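Local structure of dihydropteroate synthase (Burkholderia cenocepacia, 2Y5S) at residues L18-P23 / G265-R270; W125-P130 / S141-M146; G131-V136 / Q178-A183; E188-D193 / R224-L229. The protein probably catalyses the condensation of para-aminobenzoate with 6-hydroxymethyl-7,8-dihydropterin diphosphate to give 7,8-dihydropteroate, a magnesium-dependent step on the way to folate. One frame throughout, in Å; residues are numbered along the deposited sequence.

Contact 1: L18-P23 / G265-R270; sequences LTFERP and GAAIVR. With 78H (7,8-dihydropteroate), chain P.
In the run-in to strand 268-271 of this TIM barrel, the loop leading from the N-terminal hairpin to strand 24-30 is packed against the chain by Phe20, whose ring lies flat over Ala267. The methyl CB of Ala267 stands 3.5 Å from the centroid of the Phe20 ring and only 4° off its normal, a CH-pi contact in which all six ring carbons come almost equally near the methyl. With CG turned anti to the carbonyl carbon (chi1 -62°), Phe20 brings one broad face onto this small residue; a methyl suits the place because it lets ring and backbone come close. Farther out, Phe20 CE1 meets Ile268 CG1 at 3.7 Å, the two side chains crossing at a slant. Pro23 works closer to the main chain: its CA makes a CA-H...O contact with Ala267 O at 3.3 Å. Pro23 CB rests 3.8 Å from Ala266 O in plain packing. No conventional hydrogen bond joins the two segments, so their fit depends on shape. Just upstream, Gly265, with its positive phi of 88°, closes helix 251-263 in a Schellman motif and turns the chain into the strand. At the far end, the extended Arg270 reaches the active site, where N8 of 7,8-dihydropteroate lies over the centre of its guanidinium face and Asp64 forms a salt bridge to NE. Strand 268-271 runs between strands 24-30 and 229-230; Pro23 packs outward on Val262 of helix 251-263 and Trp284 of helix 274-291.

Contact 2: W125-P130 / S141-M146; sequences WGFRQP and SGLCAM. With 78H (7,8-dihydropteroate), chain P; EDO (1,2-ethanediol), chain V.
Phe127 points its ring into the flank of strand 142-146, turned so that the backbone N of Ala145 lies at its edge, near the ring plane, while Leu143 approaches at a slant. Its far end does the touching: CZ is 3.8 Å from Leu143 CB, and CE2 comes within 3.5 Å of Cys144 O; the Ala145 methyl is a looser neighbour of the same atom. Phe127 sits in a type I' turn running from Trp125 to Arg128, whose middle residues, Gly126 and Phe127, both have positive phi. Gly126 CA lies 3.7 Å from Met146 O, where a side chain would run into that carbonyl; this and the positive phi both suit glycine. Arg128, which ends the turn, bends at chi3 (-73°) and folds back. The rim of the Trp125 indole, at CE3, faces its guanidinium from 3.3 Å above the plane, while Arg128 CZ lies in the plane of the indole. Arg128 NE donates to Trp125 O at 3.1 Å, and Arg128 N reaches the same oxygen from the opposite face of its plane, so one carbonyl is gripped twice. No direct hydrogen bond joins the segments; a water links them, accepting from Arg128 NH2 and donating to Met146 O. Chemically, then, the strand meets an apolar ring at its middle and a hydrated cation at the carbonyl of Met146, at its C-terminal end. Met146 SD, 3.6 Å from N3 of 7,8-dihydropteroate, gives the pterin face a polarisable surface, whereas Cys144 SG lies near the pterin plane, beside the amino N2.

Contact 3: G131-V136 / Q178-A183; sequences GAIDAV and QALRDA
Ile133 carries most of this helix-to-helix contact, reaching from helix 132-136 toward Ala179, Leu180 and Ala183. At CB the side chain forks. The CG2 branch, anti to the backbone N, runs against the methyl of Ala183, and the 3.4 Å between Ile133 CG2 and Ala183 CB is tighter than usual van der Waals contact. The other branch leaves with CG1 anti to the carbonyl carbon (chi1 -70°); here CG1 meets Leu180 CD2 at 3.9 Å. The tip, CD1, ends 4.0 Å from Ala179 CB and equally far from the carbonyl oxygen of that residue. A beta-branched residue suits the place because one arm lies on Ala179 and Leu180 in the helix and the other on Ala183, just beyond its last turn, and the alanines keep the surface low. One turn on, Val136 CG2 adds a looser touch of 4.2 Å to Leu180 CD2, which is thus shared by both residues. The axes of the short segments pass 10.3 Å apart at a crossing angle of -54°, and no hydrogen bond joins them. Ile133 and Val136 also touch Phe127, while Leu180 also touches Ile190. Such apolar packing between successive helices is typical of the outer layer of a TIM barrel, here following strands 120-123 and 142-146.

Contact 4: E188-D193 / R224-L229; sequences ERICVD and RAYPIL. With 78H (7,8-dihydropteroate), chain P.
Val192 and Ile228 pair in a single parallel bridge, and the tight part of the contact is built on it. Val192 N donates to Pro227 O at 3.0 Å (165° at the hydrogen), and Leu229 N returns a bond to Val192 O at 2.8 Å, so both backbone polar groups of Val192 are used. Proline suits its position, since only its carbonyl is needed; Cys191 CB presses within 3.2 Å of Pro227 O. Buried Tyr226 turns its ring edge to Ile190 O, 3.4 Å from CD1, sets CE1 on Ile190 CB at 3.7 Å and lays its CB against Val192 CG1. At the active-site end Asp193, its CG anti to the backbone N (chi1 179°), presents OD2 to 7,8-dihydropteroate: N3 lies 2.5 Å from Asp193 OD2, so short that the exact length is doubtful, and N2 adds a weak bond to the same oxygen. Gly195 N holds OD1. The loose side faces solvent, where Arg224 and Glu188 are exposed. The bridge brings strand 190-193 to the residues leading into strand 229-230, closing the eight-stranded barrel; strand 142-146 flanks the first, strand 268-271 the second, and helix 165-182 covers Tyr226 and Val192.

Contacts 1, 2 and 4 are buried, and each sets a loop or strand edge against a strand of the barrel, whereas contact 3 lies farther out, between two surface helices, and is only partly buried. Their chemistry follows. Contact 4 alone has hydrogen bonds directly between its segments, through its one backbone bridge; contact 1 relies on a ring face and close carbon-oxygen approaches, contact 2 on a ring and one water, contact 3 on aliphatic carbons. The neighbours share elements: Ala267 N and Ile268 N both meet Ile228 O between contacts 1 and 4, Leu143 N reaches Arg189 O between 2 and 4, and Val136 fits against Leu143 and Phe127 between 2 and 3. Contacts 1, 2 and 4 all touch 7,8-dihydropteroate.

Contact 1: L18-P23 / G265-R270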
# COMPACT_ATOMS: atom_id res chain seq x y z
N LEU B 18 25.19 2.71 -2.62
CA LEU B 18 23.78 2.94 -2.32
C LEU B 18 23.55 3.32 -0.85
O LEU B 18 24.06 2.66 0.06
CB LEU B 18 22.97 1.69 -2.68
CG LEU B 18 23.06 1.25 -4.14
CD1 LEU B 18 22.24 -0.03 -4.29
CD2 LEU B 18 22.59 2.34 -5.12
N THR B 19 22.81 4.41 -0.64
CA THR B 19 22.33 4.78 0.68
C THR B 19 20.79 4.82 0.64
O THR B 19 20.17 4.94 -0.45
CB THR B 19 22.96 6.11 1.21
OG1 THR B 19 22.67 7.17 0.30
CG2 THR B 19 24.49 5.99 1.38
N PHE B 20 20.16 4.68 1.80
CA PHE B 20 18.74 4.38 1.85
C PHE B 20 17.92 5.44 2.59
O PHE B 20 17.04 5.12 3.39
CB PHE B 20 18.54 2.96 2.42
CG PHE B 20 19.17 1.89 1.55
CD1 PHE B 20 18.63 1.58 0.30
CD2 PHE B 20 20.30 1.22 1.97
CE1 PHE B 20 19.22 0.63 -0.51
CE2 PHE B 20 20.91 0.25 1.16
CZ PHE B 20 20.36 -0.05 -0.07
N GLU B 21 18.19 6.71 2.29
CA GLU B 21 17.34 7.83 2.74
C GLU B 21 15.90 7.60 2.31
O GLU B 21 14.97 8.06 2.98
CB GLU B 21 17.81 9.19 2.18
CG GLU B 21 19.10 9.73 2.77
CD GLU B 21 20.36 9.02 2.26
OE1 GLU B 21 20.30 8.33 1.21
OE2 GLU B 21 21.42 9.15 2.94
N ARG B 22 15.74 6.96 1.15
CA ARG B 22 14.46 6.34 0.77
C ARG B 22 14.75 4.93 0.28
O ARG B 22 15.86 4.65 -0.21
CB ARG B 22 13.77 7.14 -0.33
CG ARG B 22 14.49 7.15 -1.66
CD ARG B 22 13.77 7.96 -2.73
NE ARG B 22 14.61 7.98 -3.93
CZ ARG B 22 14.67 7.01 -4.83
NH1 ARG B 22 13.92 5.90 -4.71
NH2 ARG B 22 15.50 7.13 -5.86
N PRO B 23 13.77 4.02 0.40
CA PRO B 23 13.94 2.69 -0.14
C PRO B 23 14.05 2.75 -1.63
O PRO B 23 13.50 3.66 -2.27
CB PRO B 23 12.64 1.97 0.27
CG PRO B 23 11.68 3.03 0.55
CD PRO B 23 12.45 4.20 1.03
N GLY B 265 11.13 -1.58 7.30
CA GLY B 265 12.56 -1.35 7.17
C GLY B 265 13.32 -1.95 5.97
O GLY B 265 14.55 -1.91 5.96
N ALA B 266 12.62 -2.48 4.96
CA ALA B 266 13.31 -2.95 3.72
C ALA B 266 14.06 -1.81 3.01
O ALA B 266 13.53 -0.69 2.82
CB ALA B 266 12.34 -3.60 2.77
N ALA B 267 15.30 -2.11 2.61
CA ALA B 267 16.12 -1.16 1.87
C ALA B 267 15.74 -1.16 0.39
O ALA B 267 15.75 -0.11 -0.26
CB ALA B 267 17.58 -1.50 2.04
N ILE B 268 15.47 -2.34 -0.15
CA ILE B 268 15.18 -2.52 -1.57
C ILE B 268 13.96 -3.41 -1.73
O ILE B 268 13.85 -4.44 -1.06
CB ILE B 268 16.38 -3.16 -2.33
CG1 ILE B 268 17.66 -2.33 -2.15
CG2 ILE B 268 16.05 -3.35 -3.82
CD1 ILE B 268 18.92 -2.99 -2.69
N VAL B 269 13.06 -3.04 -2.65
CA VAL B 269 11.96 -3.90 -3.01
C VAL B 269 12.09 -4.27 -4.51
O VAL B 269 12.35 -3.41 -5.37
CB VAL B 269 10.58 -3.28 -2.65
CG1 VAL B 269 10.37 -3.22 -1.09
CG2 VAL B 269 10.39 -1.88 -3.27
N ARG B 270 11.96 -5.57 -4.78
CA ARG B 270 12.15 -6.14 -6.10
C ARG B 270 10.78 -6.36 -6.70
O ARG B 270 9.99 -7.13 -6.18
CB ARG B 270 12.91 -7.47 -5.98
CG ARG B 270 13.23 -8.17 -7.27
CD ARG B 270 14.12 -9.40 -6.98
NE ARG B 270 14.45 -10.08 -8.22
CZ ARG B 270 13.65 -10.95 -8.84
NH1 ARG B 270 12.47 -11.27 -8.33
NH2 ARG B 270 14.05 -11.51 -9.98
O4 78H P . 12.45 -12.94 -3.70
C4 78H P . 13.48 -12.93 -4.37
C5 78H P . 13.55 -13.54 -5.64
N3 78H P . 14.63 -12.31 -3.86
C9 78H P . 14.78 -13.49 -6.33
N5 78H P . 12.45 -14.11 -6.21
C2 78H P . 15.85 -12.32 -4.60
N8 78H P . 14.91 -14.07 -7.59
N1 78H P . 15.88 -12.90 -5.82
C6 78H P . 12.54 -14.72 -7.41
N2 78H P . 16.97 -11.77 -4.10
C7 78H P . 13.86 -14.92 -8.15
C10 78H P . 11.30 -15.29 -8.06
N11 78H P . 11.03 -16.63 -7.54
C15 78H P . 9.80 -16.92 -7.12
C16 78H P . 9.59 -17.51 -5.88
C17 78H P . 8.72 -16.58 -7.95
C18 78H P . 8.30 -17.79 -5.47
C19 78H P . 7.43 -16.86 -7.53
C20 78H P . 7.22 -17.47 -6.29
C21 78H P . 5.79 -17.74 -5.82
O22 78H P . 5.66 -18.01 -4.62
O23 78H P . 4.83 -17.57 -6.60

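Contact 2: W125-P130 / S141-M146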
# COMPACT_ATOMS: atom_id res chain seq x y z
N TRP B 125 20.64 -19.05 -3.89
CA TRP B 125 21.30 -20.08 -3.09
C TRP B 125 22.25 -19.53 -2.02
O TRP B 125 22.91 -20.32 -1.34
CB TRP B 125 22.04 -21.10 -3.99
CG TRP B 125 21.12 -22.16 -4.50
CD1 TRP B 125 20.68 -22.29 -5.77
CD2 TRP B 125 20.54 -23.23 -3.75
NE1 TRP B 125 19.83 -23.36 -5.86
CE2 TRP B 125 19.73 -23.96 -4.64
CE3 TRP B 125 20.60 -23.62 -2.41
CZ2 TRP B 125 19.00 -25.09 -4.24
CZ3 TRP B 125 19.88 -24.74 -2.01
CH2 TRP B 125 19.09 -25.46 -2.92
N GLY B 126 22.33 -18.21 -1.87
CA GLY B 126 23.06 -17.60 -0.77
C GLY B 126 24.55 -17.90 -0.82
O GLY B 126 25.21 -18.03 0.21
N PHE B 127 25.05 -18.03 -2.04
CA PHE B 127 26.46 -18.28 -2.35
C PHE B 127 26.92 -19.64 -1.87
O PHE B 127 28.10 -19.84 -1.57
CB PHE B 127 27.33 -17.10 -1.86
CG PHE B 127 26.88 -15.80 -2.44
CD1 PHE B 127 27.22 -15.46 -3.74
CD2 PHE B 127 26.03 -14.96 -1.75
CE1 PHE B 127 26.76 -14.29 -4.31
CE2 PHE B 127 25.55 -13.80 -2.31
CZ PHE B 127 25.91 -13.46 -3.60
N ARG B 128 25.98 -20.59 -1.86
CA ARG B 128 26.28 -21.93 -1.43
C ARG B 128 26.73 -22.85 -2.57
O ARG B 128 27.30 -23.90 -2.30
CB ARG B 128 25.08 -22.56 -0.70
CG ARG B 128 24.90 -22.07 0.72
CD ARG B 128 23.75 -22.79 1.40
NE ARG B 128 22.44 -22.34 0.92
CZ ARG B 128 21.30 -22.95 1.20
NH1 ARG B 128 21.29 -24.07 1.94
NH2 ARG B 128 20.15 -22.46 0.74
N GLN B 129 26.45 -22.49 -3.82
CA GLN B 129 26.85 -23.36 -4.92
C GLN B 129 28.35 -23.43 -4.97
O GLN B 129 29.02 -22.41 -4.72
CB GLN B 129 26.29 -22.91 -6.27
CG GLN B 129 24.78 -23.08 -6.43
CD GLN B 129 24.33 -24.52 -6.35
OE1 GLN B 129 25.06 -25.43 -6.69
NE2 GLN B 129 23.09 -24.72 -5.90
N PRO B 130 28.91 -24.62 -5.23
CA PRO B 130 30.36 -24.78 -5.21
C PRO B 130 31.05 -23.75 -6.10
O PRO B 130 30.74 -23.69 -7.29
CB PRO B 130 30.56 -26.22 -5.73
CG PRO B 130 29.36 -26.92 -5.27
CD PRO B 130 28.23 -25.92 -5.44
N SER B 141 31.38 -5.48 -6.02
CA SER B 141 29.98 -5.75 -6.33
C SER B 141 29.17 -5.89 -5.05
O SER B 141 29.67 -6.37 -4.03
CB SER B 141 29.83 -7.00 -7.18
OG SER B 141 30.44 -8.12 -6.57
N GLY B 142 27.93 -5.44 -5.10
CA GLY B 142 26.95 -5.79 -4.09
C GLY B 142 26.62 -7.27 -4.21
O GLY B 142 26.74 -7.87 -5.28
N LEU B 143 26.22 -7.85 -3.09
CA LEU B 143 25.88 -9.26 -3.03
C LEU B 143 24.65 -9.45 -2.18
O LEU B 143 24.65 -9.06 -1.01
CB LEU B 143 27.03 -10.06 -2.42
CG LEU B 143 28.42 -9.96 -3.05
CD1 LEU B 143 29.46 -10.61 -2.14
CD2 LEU B 143 28.39 -10.61 -4.42
N CYS B 144 23.61 -10.04 -2.76
CA CYS B 144 22.42 -10.35 -1.99
C CYS B 144 22.36 -11.85 -1.73
O CYS B 144 22.21 -12.65 -2.66
CB CYS B 144 21.16 -9.92 -2.70
SG CYS B 144 19.65 -10.33 -1.75
N ALA B 145 22.50 -12.20 -0.47
CA ALA B 145 22.39 -13.59 -0.00
C ALA B 145 20.95 -13.81 0.42
O ALA B 145 20.47 -13.19 1.38
CB ALA B 145 23.33 -13.81 1.19
N MET B 146 20.23 -14.65 -0.32
CA MET B 146 18.85 -14.97 0.00
C MET B 146 18.77 -16.26 0.80
O MET B 146 19.65 -17.13 0.67
CB MET B 146 18.04 -15.14 -1.28
CG MET B 146 16.53 -15.04 -1.11
SD MET B 146 15.64 -15.55 -2.59
CE MET B 146 15.67 -17.35 -2.35
O4 78H P . 12.45 -12.94 -3.70
C4 78H P . 13.48 -12.93 -4.37
C5 78H P . 13.55 -13.54 -5.64
N3 78H P . 14.63 -12.31 -3.86
C9 78H P . 14.78 -13.49 -6.33
N5 78H P . 12.45 -14.11 -6.21
C2 78H P . 15.85 -12.32 -4.60
N8 78H P . 14.91 -14.07 -7.59
N1 78H P . 15.88 -12.90 -5.82
C6 78H P . 12.54 -14.72 -7.41
N2 78H P . 16.97 -11.77 -4.10
C7 78H P . 13.86 -14.92 -8.15
C10 78H P . 11.30 -15.29 -8.06
N11 78H P . 11.03 -16.63 -7.54
C15 78H P . 9.80 -16.92 -7.12
C16 78H P . 9.59 -17.51 -5.88
C17 78H P . 8.72 -16.58 -7.95
C18 78H P . 8.30 -17.79 -5.47
C19 78H P . 7.43 -16.86 -7.53
C20 78H P . 7.22 -17.47 -6.29
C21 78H P . 5.79 -17.74 -5.82
O22 78H P . 5.66 -18.01 -4.62
O23 78H P . 4.83 -17.57 -6.60
C1 EDO V . 19.52 -24.29 5.30
O1 EDO V . 18.58 -24.40 6.38
C2 EDO V . 18.77 -23.72 4.11
O2 EDO V . 18.76 -24.69 3.06
O HOH W 1 19.87 -19.68 -0.07

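Contact 3: G131-V136 / Q178-A183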
# COMPACT_ATOMS: atom_id res chain seq x y z
N GLY B 131 31.93 -22.94 -5.52
CA GLY B 131 32.69 -21.95 -6.25
C GLY B 131 32.09 -20.54 -6.34
O GLY B 131 32.70 -19.65 -6.90
N ALA B 132 30.90 -20.34 -5.77
CA ALA B 132 30.22 -19.04 -5.86
C ALA B 132 30.99 -17.98 -5.06
O ALA B 132 31.20 -16.85 -5.54
CB ALA B 132 28.81 -19.13 -5.37
N ILE B 133 31.40 -18.33 -3.84
CA ILE B 133 32.16 -17.37 -3.03
C ILE B 133 33.46 -16.89 -3.72
O ILE B 133 33.77 -15.68 -3.74
CB ILE B 133 32.44 -17.91 -1.60
CG1 ILE B 133 31.12 -17.95 -0.81
CG2 ILE B 133 33.43 -17.01 -0.87
CD1 ILE B 133 31.25 -18.56 0.60
N ASP B 134 34.19 -17.84 -4.32
CA ASP B 134 35.39 -17.53 -5.08
C ASP B 134 35.12 -16.59 -6.27
O ASP B 134 35.94 -15.72 -6.58
CB ASP B 134 36.05 -18.82 -5.60
CG ASP B 134 37.18 -19.31 -4.71
OD1 ASP B 134 37.11 -19.10 -3.48
OD2 ASP B 134 38.15 -19.88 -5.26
N ALA B 135 33.99 -16.80 -6.92
CA ALA B 135 33.53 -15.97 -8.02
C ALA B 135 33.32 -14.50 -7.63
O ALA B 135 33.57 -13.61 -8.43
CB ALA B 135 32.24 -16.54 -8.56
N VAL B 136 32.87 -14.25 -6.40
CA VAL B 136 32.45 -12.88 -5.99
C VAL B 136 33.37 -12.19 -4.97
O VAL B 136 33.19 -11.01 -4.68
CB VAL B 136 31.03 -12.87 -5.39
CG1 VAL B 136 30.02 -13.48 -6.36
CG2 VAL B 136 30.99 -13.56 -4.05
N GLN B 178 28.87 -14.35 7.29
CA GLN B 178 30.14 -14.76 7.86
C GLN B 178 31.00 -15.49 6.82
O GLN B 178 32.21 -15.23 6.73
CB GLN B 178 29.93 -15.67 9.07
CG GLN B 178 31.23 -16.02 9.82
CD GLN B 178 31.92 -14.80 10.40
OE1 GLN B 178 31.31 -14.03 11.14
NE2 GLN B 178 33.20 -14.60 10.07
N ALA B 179 30.40 -16.40 6.06
CA ALA B 179 31.15 -17.17 5.08
C ALA B 179 31.72 -16.27 4.00
O ALA B 179 32.86 -16.45 3.57
CB ALA B 179 30.28 -18.27 4.46
N LEU B 180 30.95 -15.29 3.56
CA LEU B 180 31.45 -14.27 2.63
C LEU B 180 32.61 -13.47 3.26
O LEU B 180 33.64 -13.26 2.63
CB LEU B 180 30.33 -13.31 2.19
CG LEU B 180 29.29 -13.91 1.25
CD1 LEU B 180 28.09 -12.97 1.08
CD2 LEU B 180 29.95 -14.25 -0.08
N ARG B 181 32.42 -13.02 4.50
CA ARG B 181 33.43 -12.22 5.19
C ARG B 181 34.73 -12.99 5.45
O ARG B 181 35.82 -12.42 5.30
CB ARG B 181 32.87 -11.63 6.48
CG ARG B 181 31.86 -10.50 6.20
CD ARG B 181 31.27 -9.89 7.44
NE ARG B 181 32.30 -9.38 8.33
CZ ARG B 181 32.59 -9.85 9.54
NH1 ARG B 181 31.90 -10.85 10.09
NH2 ARG B 181 33.58 -9.29 10.23
N ASP B 182 34.61 -14.27 5.79
CA ASP B 182 35.78 -15.14 5.97
C ASP B 182 36.62 -15.25 4.70
O ASP B 182 37.81 -15.52 4.78
CB ASP B 182 35.37 -16.55 6.37
CG ASP B 182 34.83 -16.63 7.77
OD1 ASP B 182 35.05 -15.69 8.56
OD2 ASP B 182 34.17 -17.64 8.09
N ALA B 183 36.00 -15.09 3.54
CA ALA B 183 36.73 -15.11 2.27
C ALA B 183 37.23 -13.73 1.84
O ALA B 183 37.77 -13.59 0.74
CB ALA B 183 35.86 -15.72 1.18

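Contact 4: E188-D193 / R224-L229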
# COMPACT_ATOMS: atom_id res chain seq x y z
N GLU B 188 30.04 -4.24 4.06
CA GLU B 188 29.23 -3.22 3.39
C GLU B 188 28.76 -3.60 1.96
O GLU B 188 27.86 -2.97 1.42
CB GLU B 188 29.95 -1.86 3.38
CG GLU B 188 31.41 -1.91 3.02
CD GLU B 188 32.34 -1.94 4.25
OE1 GLU B 188 32.42 -2.98 4.95
OE2 GLU B 188 33.00 -0.91 4.52
N ARG B 189 29.35 -4.64 1.37
CA ARG B 189 28.92 -5.14 0.05
C ARG B 189 27.74 -6.11 0.12
O ARG B 189 27.23 -6.54 -0.91
CB ARG B 189 30.09 -5.87 -0.63
CG ARG B 189 31.29 -4.99 -1.03
CD ARG B 189 32.45 -5.86 -1.49
NE ARG B 189 32.05 -6.69 -2.62
CZ ARG B 189 32.65 -7.79 -3.05
NH1 ARG B 189 33.75 -8.26 -2.46
NH2 ARG B 189 32.13 -8.43 -4.10
N ILE B 190 27.32 -6.45 1.34
CA ILE B 190 26.36 -7.53 1.55
C ILE B 190 24.99 -6.99 1.96
O ILE B 190 24.86 -6.17 2.88
CB ILE B 190 26.86 -8.53 2.63
CG1 ILE B 190 28.22 -9.13 2.22
CG2 ILE B 190 25.84 -9.67 2.85
CD1 ILE B 190 29.01 -9.82 3.35
N CYS B 191 23.96 -7.47 1.27
CA CYS B 191 22.60 -7.34 1.74
C CYS B 191 22.00 -8.72 1.84
O CYS B 191 22.59 -9.69 1.36
CB CYS B 191 21.76 -6.45 0.82
SG CYS B 191 21.51 -7.02 -0.85
N VAL B 192 20.86 -8.82 2.53
CA VAL B 192 20.22 -10.11 2.76
C VAL B 192 18.75 -10.06 2.36
O VAL B 192 18.12 -8.98 2.31
CB VAL B 192 20.31 -10.52 4.23
CG1 VAL B 192 21.78 -10.60 4.68
CG2 VAL B 192 19.51 -9.54 5.11
N ASP B 193 18.18 -11.24 2.15
CA ASP B 193 16.82 -11.38 1.67
C ASP B 193 16.22 -12.66 2.27
O ASP B 193 16.79 -13.74 2.13
CB ASP B 193 16.88 -11.45 0.15
CG ASP B 193 15.54 -11.61 -0.51
OD1 ASP B 193 14.55 -11.99 0.13
OD2 ASP B 193 15.51 -11.39 -1.75
N ARG B 224 25.03 -2.37 12.94
CA ARG B 224 23.89 -2.12 12.07
C ARG B 224 23.47 -3.45 11.45
O ARG B 224 24.32 -4.26 11.05
CB ARG B 224 24.23 -1.14 10.94
CG ARG B 224 24.27 0.35 11.30
CD ARG B 224 23.43 1.15 10.30
NE ARG B 224 24.09 2.35 9.76
CZ ARG B 224 23.46 3.30 9.06
NH1 ARG B 224 22.15 3.21 8.81
NH2 ARG B 224 24.13 4.35 8.61
N ALA B 225 22.17 -3.63 11.31
CA ALA B 225 21.65 -4.77 10.58
C ALA B 225 22.07 -4.68 9.10
O ALA B 225 22.13 -3.60 8.52
CB ALA B 225 20.13 -4.80 10.71
N TYR B 226 22.38 -5.83 8.51
CA TYR B 226 22.50 -5.93 7.05
C TYR B 226 21.22 -5.38 6.39
O TYR B 226 20.10 -5.65 6.85
CB TYR B 226 22.77 -7.38 6.62
CG TYR B 226 24.19 -7.85 6.89
CD1 TYR B 226 25.23 -7.53 6.01
CD2 TYR B 226 24.51 -8.60 8.02
CE1 TYR B 226 26.53 -7.94 6.25
CE2 TYR B 226 25.82 -9.01 8.27
CZ TYR B 226 26.82 -8.68 7.39
OH TYR B 226 28.12 -9.07 7.63
N PRO B 227 21.37 -4.54 5.35
CA PRO B 227 20.18 -4.04 4.69
C PRO B 227 19.43 -5.16 3.97
O PRO B 227 20.06 -6.13 3.52
CB PRO B 227 20.73 -3.02 3.71
CG PRO B 227 22.08 -3.53 3.36
CD PRO B 227 22.60 -4.08 4.67
N ILE B 228 18.11 -5.02 3.89
CA ILE B 228 17.21 -6.08 3.44
C ILE B 228 16.66 -5.77 2.05
O ILE B 228 16.16 -4.65 1.80
CB ILE B 228 16.01 -6.22 4.37
CG1 ILE B 228 16.48 -6.60 5.78
CG2 ILE B 228 14.97 -7.26 3.84
CD1 ILE B 228 15.37 -6.50 6.86
N LEU B 229 16.80 -6.75 1.16
CA LEU B 229 16.09 -6.80 -0.10
C LEU B 229 14.91 -7.76 0.06
O LEU B 229 15.09 -8.88 0.54
CB LEU B 229 17.03 -7.28 -1.20
CG LEU B 229 16.53 -7.20 -2.67
CD1 LEU B 229 17.76 -7.10 -3.59
CD2 LEU B 229 15.67 -8.39 -3.06
O4 78H P . 12.45 -12.94 -3.70
C4 78H P . 13.48 -12.93 -4.37
C5 78H P . 13.55 -13.54 -5.64
N3 78H P . 14.63 -12.31 -3.86
C9 78H P . 14.78 -13.49 -6.33
N5 78H P . 12.45 -14.11 -6.21
C2 78H P . 15.85 -12.32 -4.60
N8 78H P . 14.91 -14.07 -7.59
N1 78H P . 15.88 -12.90 -5.82
C6 78H P . 12.54 -14.72 -7.41
N2 78H P . 16.97 -11.77 -4.10
C7 78H P . 13.86 -14.92 -8.15
C10 78H P . 11.30 -15.29 -8.06
N11 78H P . 11.03 -16.63 -7.54
C15 78H P . 9.80 -16.92 -7.12
C16 78H P . 9.59 -17.51 -5.88
C17 78H P . 8.72 -16.58 -7.95
C18 78H P . 8.30 -17.79 -5.47
C19 78H P . 7.43 -16.86 -7.53
C20 78H P . 7.22 -17.47 -6.29
C21 78H P . 5.79 -17.74 -5.82
O22 78H P . 5.66 -18.01 -4.62
O23 78H P . 4.83 -17.57 -6.60